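Local coordinates for protein response regulator (Xanthomonas campestris pv. campestris, PDB 3QYY) that probably synthesises cyclic di-GMP as a diguanylate cyclase through this GGDEF domain, whose active site here holds paired c-di-GMP molecules that act as an inhibitor, at residues P15-L20 with I86-G91; V47-N52 with G91-I96. One frame throughout, in Å; residues are numbered along the deposited sequence.

Contact 1: residues P15-L20 with I86-G91. With C2E (9,9'-[(2R,3R,3aS,5S,7aR,9R,10R,10aS,12S,14aR)-3,5,10,12-tetrahydroxy-5,12-dioxidooctahydro-2H,7H-difuro[3,2-d:3',2'-j][1,3,7,9,2,8]tetraoxadiphosphacyclododecine-2,9-diyl]bis(2-amino-1,9-dihydro-6H-purin-6-one)), chain C.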
loop_
_atom_site.group_PDB
_atom_site.type_symbol
_atom_site.label_atom_id
_atom_site.label_comp_id
_atom_site.label_asym_id
_atom_site.label_seq_id
_atom_site.Cartn_x
_atom_site.Cartn_y
_atom_site.Cartn_z
ATOM N N PRO B 15 14.789 9.916 -5.230
ATOM C CA PRO B 15 14.869 11.174 -5.980
ATOM C C PRO B 15 13.787 12.215 -5.697
ATOM O O PRO B 15 14.102 13.382 -5.473
ATOM C CB PRO B 15 14.889 10.714 -7.443
ATOM C CG PRO B 15 14.289 9.338 -7.407
ATOM C CD PRO B 15 14.826 8.755 -6.133
ATOM N N LEU B 16 12.522 11.807 -5.688
ATOM C CA LEU B 16 11.439 12.759 -5.447
ATOM C C LEU B 16 11.520 13.520 -4.123
ATOM O O LEU B 16 11.530 14.754 -4.110
ATOM C CB LEU B 16 10.072 12.061 -5.507
ATOM C CG LEU B 16 8.872 13.017 -5.444
ATOM C CD1 LEU B 16 8.701 13.684 -6.802
ATOM C CD2 LEU B 16 7.595 12.259 -5.070
ATOM N N THR B 17 11.589 12.784 -3.016
ATOM C CA THR B 17 11.586 13.389 -1.684
ATOM C C THR B 17 12.914 13.694 -0.996
ATOM O O THR B 17 12.943 14.474 -0.046
ATOM C CB THR B 17 10.758 12.528 -0.704
ATOM O OG1 THR B 17 11.406 11.263 -0.507
ATOM C CG2 THR B 17 9.360 12.285 -1.263
ATOM N N GLU B 18 13.990 13.069 -1.450
ATOM C CA GLU B 18 15.312 13.274 -0.867
ATOM C C GLU B 18 15.469 12.507 0.448
ATOM O O GLU B 18 16.439 12.691 1.183
ATOM C CB GLU B 18 15.583 14.767 -0.661
ATOM C CG GLU B 18 17.049 15.137 -0.755
ATOM C CD GLU B 18 17.267 16.552 -1.267
ATOM O OE1 GLU B 18 18.442 16.942 -1.441
ATOM O OE2 GLU B 18 16.272 17.273 -1.500
ATOM N N ALA B 19 14.494 11.660 0.755
ATOM C CA ALA B 19 14.588 10.827 1.941
ATOM C C ALA B 19 15.346 9.621 1.402
ATOM O O ALA B 19 15.579 9.532 0.197
ATOM C CB ALA B 19 13.203 10.408 2.413
ATOM N N LEU B 20 15.760 8.709 2.270
ATOM C CA LEU B 20 16.444 7.511 1.800
ATOM C C LEU B 20 15.401 6.711 1.012
ATOM O O LEU B 20 14.195 6.909 1.200
ATOM C CB LEU B 20 16.922 6.673 2.987
ATOM C CG LEU B 20 17.994 7.279 3.900
ATOM C CD1 LEU B 20 18.004 6.552 5.242
ATOM C CD2 LEU B 20 19.352 7.188 3.219
ATOM N N ILE B 86 15.393 9.587 7.844
ATOM C CA ILE B 86 14.052 9.355 7.336
ATOM C C ILE B 86 14.192 8.712 5.961
ATOM O O ILE B 86 14.989 9.148 5.125
ATOM C CB ILE B 86 13.221 10.661 7.241
ATOM C CG1 ILE B 86 11.833 10.343 6.672
ATOM C CG2 ILE B 86 13.950 11.699 6.378
ATOM C CD1 ILE B 86 10.821 11.475 6.810
ATOM N N GLY B 87 13.439 7.640 5.748
ATOM C CA GLY B 87 13.492 6.955 4.475
ATOM C C GLY B 87 12.103 6.698 3.937
ATOM O O GLY B 87 11.124 6.703 4.684
ATOM N N ARG B 88 12.019 6.478 2.632
ATOM C CA ARG B 88 10.751 6.199 1.981
ATOM C C ARG B 88 10.752 4.711 1.631
ATOM O O ARG B 88 11.532 4.261 0.790
ATOM C CB ARG B 88 10.619 7.045 0.711
ATOM C CG ARG B 88 9.251 6.980 0.051
ATOM C CD ARG B 88 9.199 7.840 -1.206
ATOM N NE ARG B 88 7.896 7.750 -1.858
ATOM C CZ ARG B 88 7.604 8.282 -3.040
ATOM N NH1 ARG B 88 8.528 8.955 -3.717
ATOM N NH2 ARG B 88 6.387 8.132 -3.547
ATOM N N TRP B 89 9.897 3.946 2.301
ATOM C CA TRP B 89 9.812 2.513 2.047
ATOM C C TRP B 89 9.311 2.334 0.616
ATOM O O TRP B 89 9.752 1.442 -0.118
ATOM C CB TRP B 89 8.829 1.876 3.037
ATOM C CG TRP B 89 8.947 0.389 3.164
ATOM C CD1 TRP B 89 7.973 -0.535 2.910
ATOM C CD2 TRP B 89 10.078 -0.345 3.654
ATOM N NE1 TRP B 89 8.422 -1.798 3.221
ATOM C CE2 TRP B 89 9.710 -1.710 3.680
ATOM C CE3 TRP B 89 11.366 0.020 4.080
ATOM C CZ2 TRP B 89 10.584 -2.717 4.117
ATOM C CZ3 TRP B 89 12.236 -0.984 4.514
ATOM C CH2 TRP B 89 11.838 -2.335 4.528
ATOM N N GLY B 90 8.390 3.212 0.230
ATOM C CA GLY B 90 7.810 3.182 -1.099
ATOM C C GLY B 90 6.408 3.761 -1.035
ATOM O O GLY B 90 5.777 3.712 0.017
ATOM N N GLY B 91 5.917 4.316 -2.138
ATOM C CA GLY B 91 4.576 4.889 -2.135
ATOM C C GLY B 91 4.448 5.996 -1.101
ATOM O O GLY B 91 5.244 6.934 -1.099
HETATM P P1 C2E C . 6.151 -4.197 1.716
HETATM O O2P C2E C . 7.152 -4.606 0.671
HETATM O O1P C2E C . 6.704 -3.960 3.093
HETATM O "O5'" C2E C . 5.405 -2.864 1.310
HETATM C "C5'" C2E C . 4.409 -2.301 2.188
HETATM C "C4'" C2E C . 3.870 -1.055 1.493
HETATM O "O4'" C2E C . 4.840 -0.085 1.138
HETATM C "C3'" C2E C . 3.147 -1.400 0.193
HETATM O "O3'" C2E C . 1.807 -1.821 0.451
HETATM C "C2'" C2E C . 3.283 -0.118 -0.566
HETATM O "O2'" C2E C . 2.154 0.714 -0.251
HETATM C "C1'" C2E C . 4.580 0.537 -0.118
HETATM N N9 C2E C . 5.677 0.219 -1.069
HETATM C C8 C2E C . 6.751 -0.563 -0.828
HETATM N N7 C2E C . 7.565 -0.632 -1.902
HETATM C C5 C2E C . 7.023 0.119 -2.854
HETATM C C6 C2E C . 7.378 0.495 -4.247
HETATM O O6 C2E C . 8.433 0.061 -4.773
HETATM N N1 C2E C . 6.545 1.321 -4.929
HETATM C C2 C2E C . 5.399 1.812 -4.382
HETATM N N2 C2E C . 4.617 2.628 -5.114
HETATM N N3 C2E C . 5.009 1.500 -3.095
HETATM C C4 C2E C . 5.771 0.677 -2.308
HETATM P P11 C2E C . 1.272 -2.928 -0.588
HETATM O O21 C2E C . 1.402 -2.428 -1.989
HETATM O O11 C2E C . -0.138 -3.172 -0.177
HETATM O O5A C2E C . 2.100 -4.259 -0.421
HETATM C C5A C2E C . 2.086 -4.908 0.852
HETATM C C4A C2E C . 2.956 -6.127 0.815
HETATM O O4A C2E C . 2.640 -7.053 -0.259
HETATM C C3A C2E C . 4.445 -5.821 0.656
HETATM O O3A C2E C . 5.057 -5.388 1.887
HETATM C C2A C2E C . 4.952 -7.139 0.158
HETATM O O2A C2E C . 5.271 -7.969 1.288
HETATM C C1A C2E C . 3.830 -7.733 -0.678
HETATM N N91 C2E C . 4.124 -7.569 -2.120
HETATM C C81 C2E C . 3.813 -6.531 -2.935
HETATM N N71 C2E C . 4.255 -6.754 -4.196
HETATM C C51 C2E C . 4.862 -7.953 -4.199
HETATM C C61 C2E C . 5.558 -8.819 -5.192
HETATM O O61 C2E C . 5.692 -8.475 -6.379
HETATM N N11 C2E C . 6.054 -10.016 -4.773
HETATM C C21 C2E C . 5.934 -10.448 -3.479
HETATM N N21 C2E C . 6.453 -11.652 -3.128
HETATM N N31 C2E C . 5.306 -9.699 -2.525
HETATM C C41 C2E C . 4.765 -8.471 -2.830
#

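Contact 2: residues V47-N52 with G91-I96. With MG (magnesium ion), chain I; C2E (9,9'-[(2R,3R,3aS,5S,7aR,9R,10R,10aS,12S,14aR)-3,5,10,12-tetrahydroxy-5,12-dioxidooctahydro-2H,7H-difuro[3,2-d:3',2'-j][1,3,7,9,2,8]tetraoxadiphosphacyclododecine-2,9-diyl]bis(2-amino-1,9-dihydro-6H-purin-6-one)), chain F.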
loop_
_atom_site.group_PDB
_atom_site.type_symbol
_atom_site.label_atom_id
_atom_site.label_comp_id
_atom_site.label_asym_id
_atom_site.label_seq_id
_atom_site.Cartn_x
_atom_site.Cartn_y
_atom_site.Cartn_z
ATOM N N VAL B 47 7.421 3.440 11.828
ATOM C CA VAL B 47 6.918 3.072 10.508
ATOM C C VAL B 47 5.677 3.937 10.342
ATOM O O VAL B 47 4.773 3.892 11.183
ATOM C CB VAL B 47 6.523 1.578 10.420
ATOM C CG1 VAL B 47 5.714 1.323 9.134
ATOM C CG2 VAL B 47 7.775 0.712 10.416
ATOM N N LEU B 48 5.642 4.733 9.273
ATOM C CA LEU B 48 4.516 5.625 9.021
ATOM C C LEU B 48 3.833 5.349 7.684
ATOM O O LEU B 48 4.488 5.029 6.695
ATOM C CB LEU B 48 4.990 7.082 9.021
ATOM C CG LEU B 48 6.023 7.521 10.064
ATOM C CD1 LEU B 48 6.272 9.013 9.908
ATOM C CD2 LEU B 48 5.536 7.217 11.458
ATOM N N ASP B 49 2.513 5.488 7.661
ATOM C CA ASP B 49 1.741 5.287 6.438
ATOM C C ASP B 49 0.679 6.379 6.390
ATOM O O ASP B 49 -0.088 6.547 7.339
ATOM C CB ASP B 49 1.070 3.908 6.439
ATOM C CG ASP B 49 0.338 3.615 5.139
ATOM O OD1 ASP B 49 -0.767 3.033 5.196
ATOM O OD2 ASP B 49 0.876 3.952 4.061
ATOM N N MET B 50 0.642 7.133 5.294
ATOM C CA MET B 50 -0.338 8.201 5.159
ATOM C C MET B 50 -1.751 7.636 5.039
ATOM O O MET B 50 -1.950 6.530 4.527
ATOM C CB MET B 50 -0.019 9.075 3.941
ATOM C CG MET B 50 1.265 9.881 4.082
ATOM S SD MET B 50 1.375 11.194 2.857
ATOM C CE MET B 50 0.265 12.418 3.580
ATOM N N ASP B 51 -2.721 8.410 5.514
ATOM C CA ASP B 51 -4.133 8.018 5.496
ATOM C C ASP B 51 -4.951 8.730 4.417
ATOM O O ASP B 51 -5.933 8.178 3.919
ATOM C CB ASP B 51 -4.807 8.362 6.834
ATOM C CG ASP B 51 -4.253 7.583 8.009
ATOM O OD1 ASP B 51 -4.527 8.007 9.157
ATOM O OD2 ASP B 51 -3.572 6.556 7.802
ATOM N N ASN B 52 -4.549 9.944 4.052
ATOM C CA ASN B 52 -5.345 10.735 3.106
ATOM C C ASN B 52 -4.667 11.357 1.891
ATOM O O ASN B 52 -5.075 12.430 1.447
ATOM C CB ASN B 52 -6.028 11.856 3.889
ATOM C CG ASN B 52 -5.033 12.883 4.412
ATOM O OD1 ASN B 52 -3.873 12.559 4.689
ATOM N ND2 ASN B 52 -5.485 14.127 4.560
ATOM N N GLY B 91 5.917 4.316 -2.138
ATOM C CA GLY B 91 4.576 4.889 -2.135
ATOM C C GLY B 91 4.448 5.996 -1.101
ATOM O O GLY B 91 5.244 6.934 -1.099
ATOM N N ASP B 92 3.448 5.904 -0.226
ATOM C CA ASP B 92 3.278 6.920 0.810
ATOM C C ASP B 92 3.667 6.377 2.189
ATOM O O ASP B 92 3.177 6.845 3.218
ATOM C CB ASP B 92 1.833 7.434 0.826
ATOM C CG ASP B 92 0.823 6.362 1.193
ATOM O OD1 ASP B 92 -0.376 6.698 1.262
ATOM O OD2 ASP B 92 1.213 5.195 1.412
ATOM N N GLU B 93 4.568 5.396 2.195
ATOM C CA GLU B 93 5.026 4.772 3.437
ATOM C C GLU B 93 6.467 5.186 3.738
ATOM O O GLU B 93 7.331 5.141 2.860
ATOM C CB GLU B 93 4.918 3.246 3.313
ATOM C CG GLU B 93 5.044 2.499 4.632
ATOM C CD GLU B 93 4.350 1.146 4.589
ATOM O OE1 GLU B 93 3.170 1.101 4.180
ATOM O OE2 GLU B 93 4.976 0.134 4.968
ATOM N N PHE B 94 6.716 5.595 4.980
ATOM C CA PHE B 94 8.044 6.055 5.392
ATOM C C PHE B 94 8.520 5.425 6.699
ATOM O O PHE B 94 7.719 4.952 7.503
ATOM C CB PHE B 94 8.029 7.577 5.591
ATOM C CG PHE B 94 7.763 8.356 4.335
ATOM C CD1 PHE B 94 8.818 8.844 3.572
ATOM C CD2 PHE B 94 6.460 8.575 3.901
ATOM C CE1 PHE B 94 8.582 9.539 2.388
ATOM C CE2 PHE B 94 6.210 9.268 2.715
ATOM C CZ PHE B 94 7.276 9.751 1.958
ATOM N N LEU B 95 9.835 5.432 6.892
ATOM C CA LEU B 95 10.448 4.933 8.118
ATOM C C LEU B 95 11.296 6.073 8.670
ATOM O O LEU B 95 11.926 6.811 7.909
ATOM C CB LEU B 95 11.378 3.742 7.859
ATOM C CG LEU B 95 10.901 2.447 7.191
ATOM C CD1 LEU B 95 11.805 1.313 7.678
ATOM C CD2 LEU B 95 9.462 2.150 7.519
ATOM N N ILE B 96 11.308 6.219 9.989
ATOM C CA ILE B 96 12.112 7.246 10.628
ATOM C C ILE B 96 12.903 6.593 11.753
ATOM O O ILE B 96 12.343 5.866 12.581
ATOM C CB ILE B 96 11.239 8.396 11.204
ATOM C CG1 ILE B 96 10.560 9.162 10.059
ATOM C CG2 ILE B 96 12.106 9.342 12.031
ATOM C CD1 ILE B 96 9.762 10.395 10.505
HETATM MG MG MG I . 0.260 3.534 2.154
HETATM P P1 C2E F . -2.843 4.584 -5.757
HETATM O O2P C2E F . -1.952 5.178 -6.819
HETATM O O1P C2E F . -4.243 4.269 -6.192
HETATM O "O5'" C2E F . -2.233 3.245 -5.191
HETATM C "C5'" C2E F . -2.934 2.523 -4.158
HETATM C "C4'" C2E F . -2.082 1.313 -3.804
HETATM O "O4'" C2E F . -1.709 0.496 -4.895
HETATM C "C3'" C2E F . -0.772 1.714 -3.136
HETATM O "O3'" C2E F . -0.963 1.994 -1.740
HETATM C "C2'" C2E F . 0.082 0.524 -3.450
HETATM O "O2'" C2E F . -0.086 -0.445 -2.403
HETATM C "C1'" C2E F . -0.392 -0.027 -4.790
HETATM N N9 C2E F . 0.437 0.527 -5.884
HETATM C C8 C2E F . 0.048 1.417 -6.827
HETATM N N7 C2E F . 1.052 1.699 -7.682
HETATM C C5 C2E F . 2.103 0.981 -7.296
HETATM C C6 C2E F . 3.497 0.792 -7.771
HETATM O O6 C2E F . 3.912 1.409 -8.785
HETATM N N1 C2E F . 4.301 -0.064 -7.093
HETATM C C2 C2E F . 3.876 -0.751 -5.996
HETATM N N2 C2E F . 4.721 -1.588 -5.368
HETATM N N3 C2E F . 2.598 -0.621 -5.503
HETATM C C4 C2E F . 1.695 0.214 -6.106
HETATM P P11 C2E F . 0.004 3.155 -1.183
HETATM O O21 C2E F . 1.425 2.801 -1.466
HETATM O O11 C2E F . -0.313 3.238 0.268
HETATM O O5A C2E F . -0.354 4.527 -1.881
HETATM C C5A C2E F . -1.665 5.062 -1.709
HETATM C C4A C2E F . -1.811 6.335 -2.492
HETATM O O4A C2E F . -0.803 7.344 -2.205
HETATM C C3A C2E F . -1.752 6.116 -4.000
HETATM O O3A C2E F . -3.005 5.631 -4.530
HETATM C C2A C2E F . -1.382 7.481 -4.487
HETATM O O2A C2E F . -2.594 8.228 -4.698
HETATM C C1A C2E F . -0.522 8.102 -3.397
HETATM N N91 C2E F . 0.917 8.073 -3.785
HETATM C C81 C2E F . 1.844 7.116 -3.529
HETATM N N71 C2E F . 3.052 7.449 -4.044
HETATM C C51 C2E F . 2.913 8.641 -4.645
HETATM C C61 C2E F . 3.779 9.596 -5.395
HETATM O O61 C2E F . 4.991 9.365 -5.603
HETATM N N11 C2E F . 3.222 10.742 -5.856
HETATM C C21 C2E F . 1.899 11.056 -5.663
HETATM N N21 C2E F . 1.415 12.220 -6.158
HETATM N N31 C2E F . 1.055 10.229 -4.984
HETATM C C41 C2E F . 1.501 9.035 -4.465
HETATM O O HOH W 1 -0.980 1.797 2.830
HETATM O O HOH W 2 -1.560 4.749 2.411
HETATM O O HOH W 3 1.867 2.285 2.123
#

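Contact 1: residues P15-L20 with I86-G91
L20 bridges to G87 with its own N-H and C=O, giving the first to I86 O (L20 N to I86 O 3.0 Å, nearly straight at 171°) and receiving R88 N on the second (R88 N to L20 O 2.6 Å). This single bridge ties the loop between helices 7-12 and 22-38 to strand 85-90, the outermost strand on its side of the sheet. The L20 N-H reaches a lone pair of I86 O within the carbonyl plane, whereas R88 N comes to L20 O tilted out of plane; G87 CA adds a CA-H...O contact to that same oxygen. The methyl of A19 closes over the strand backbone, its CB 3.5 Å from I86 O, and also meets the CG2 branch of I86.

R88 carries the contact toward the ligand. With CG anti to the backbone N (chi1 -172°) and the chain extended as far as NE, its guanidinium lands beside G91 and grips one carbonyl side-on, NE and NH2 lying 2.9 and 3.0 Å from G91 O and that oxygen close to the guanidinium plane. L16 crosses the group obliquely through CD2, 3.7 Å from R88 NH1, and T17 OG1 passes the R88 chain at CD, at about a right angle. NH1 is paired in a salt bridge with D14, which also binds T17 OG1, while NH2 also donates to guanine oxygen O61 of one c-di-GMP. Next along the strand, W89 and G90 form a classic bulge opposite E93. W89 NE1 donates a nearly straight hydrogen bond, in the plane of the indole, to O1P of another c-di-GMP molecule, 2.8 Å away, which the second subunit also binds. Every nitrogen of R88 is thus engaged, which probably limits its rotation and steadies the G91 carbonyl.

Contact 2: residues V47-N52 with G91-I96
D49 near the end of strand 44-50 and D92 just before strand 93-98 both bind one magnesium ion: D49 OD2 lies 2.0 Å from the metal and D92 OD2 2.1 Å. A phosphate oxygen of c-di-GMP, O11, and three waters complete six ligands. D49 OD2 and D92 OD2 approach to 2.9 Å without a hydrogen bond, held by the cation between carboxylates whose planes stand 79° apart. D92 reaches the ion with CG between its backbone N and carbonyl carbon (chi1 64°). Its other oxygen, OD1, takes a bond from the metal-bound water that also donates to M50 O. A second water donates to D49 OD1, which has a salt bridge to K156, and the third to E93 OE1, placing E93 in the second shell.

Behind the site the strands pair antiparallel, their axes 153° apart in direction. L48 and F94 form the hydrogen-bonded pair, L48 N to F94 O at 2.7 Å and F94 N to L48 O at 2.9 Å; M50 N to D92 O, 3.3 Å, extends the ladder to the turn. V47, D49, E93 and L95 share one face, where V47 CG2 lies alongside L95 CD2, 3.6 Å apart. L48 and F94 point to the other face, and there L48 CD1 touches I96 CD1. Residues 90-94 are the GGDEF motif that names the domain, with its aspartate on the metal. The strand pairing brings the two aspartates close, consistent with their sharing one ion, and the magnesium probably offsets the charge of the two ligating carboxylates and the phosphate.

Both contacts are largely buried, and their segments share G91, where strand 85-90 leads into the GGDEF motif. Contact 1 ties a loop to the sheet's outermost strand, 85-90, and its L16 is exposed; contact 2 lies deeper, between neighbouring strands in the sheet interior, with every touching residue buried. Their meeting line is the hairpin of strands 85-90 and 93-98, where G87 N probably bonds to L95 O and the R88 chain packs on the F94 ring. Chemistry follows place: at 15-20 with 86-91 cationic and indole N-H groups serve base and phosphate, while at 47-52 with 91-96 carboxylates serve the metal. W89 holds a phosphate of one c-di-GMP molecule, the magnesium a phosphate of the other, whose guanine R88 reaches.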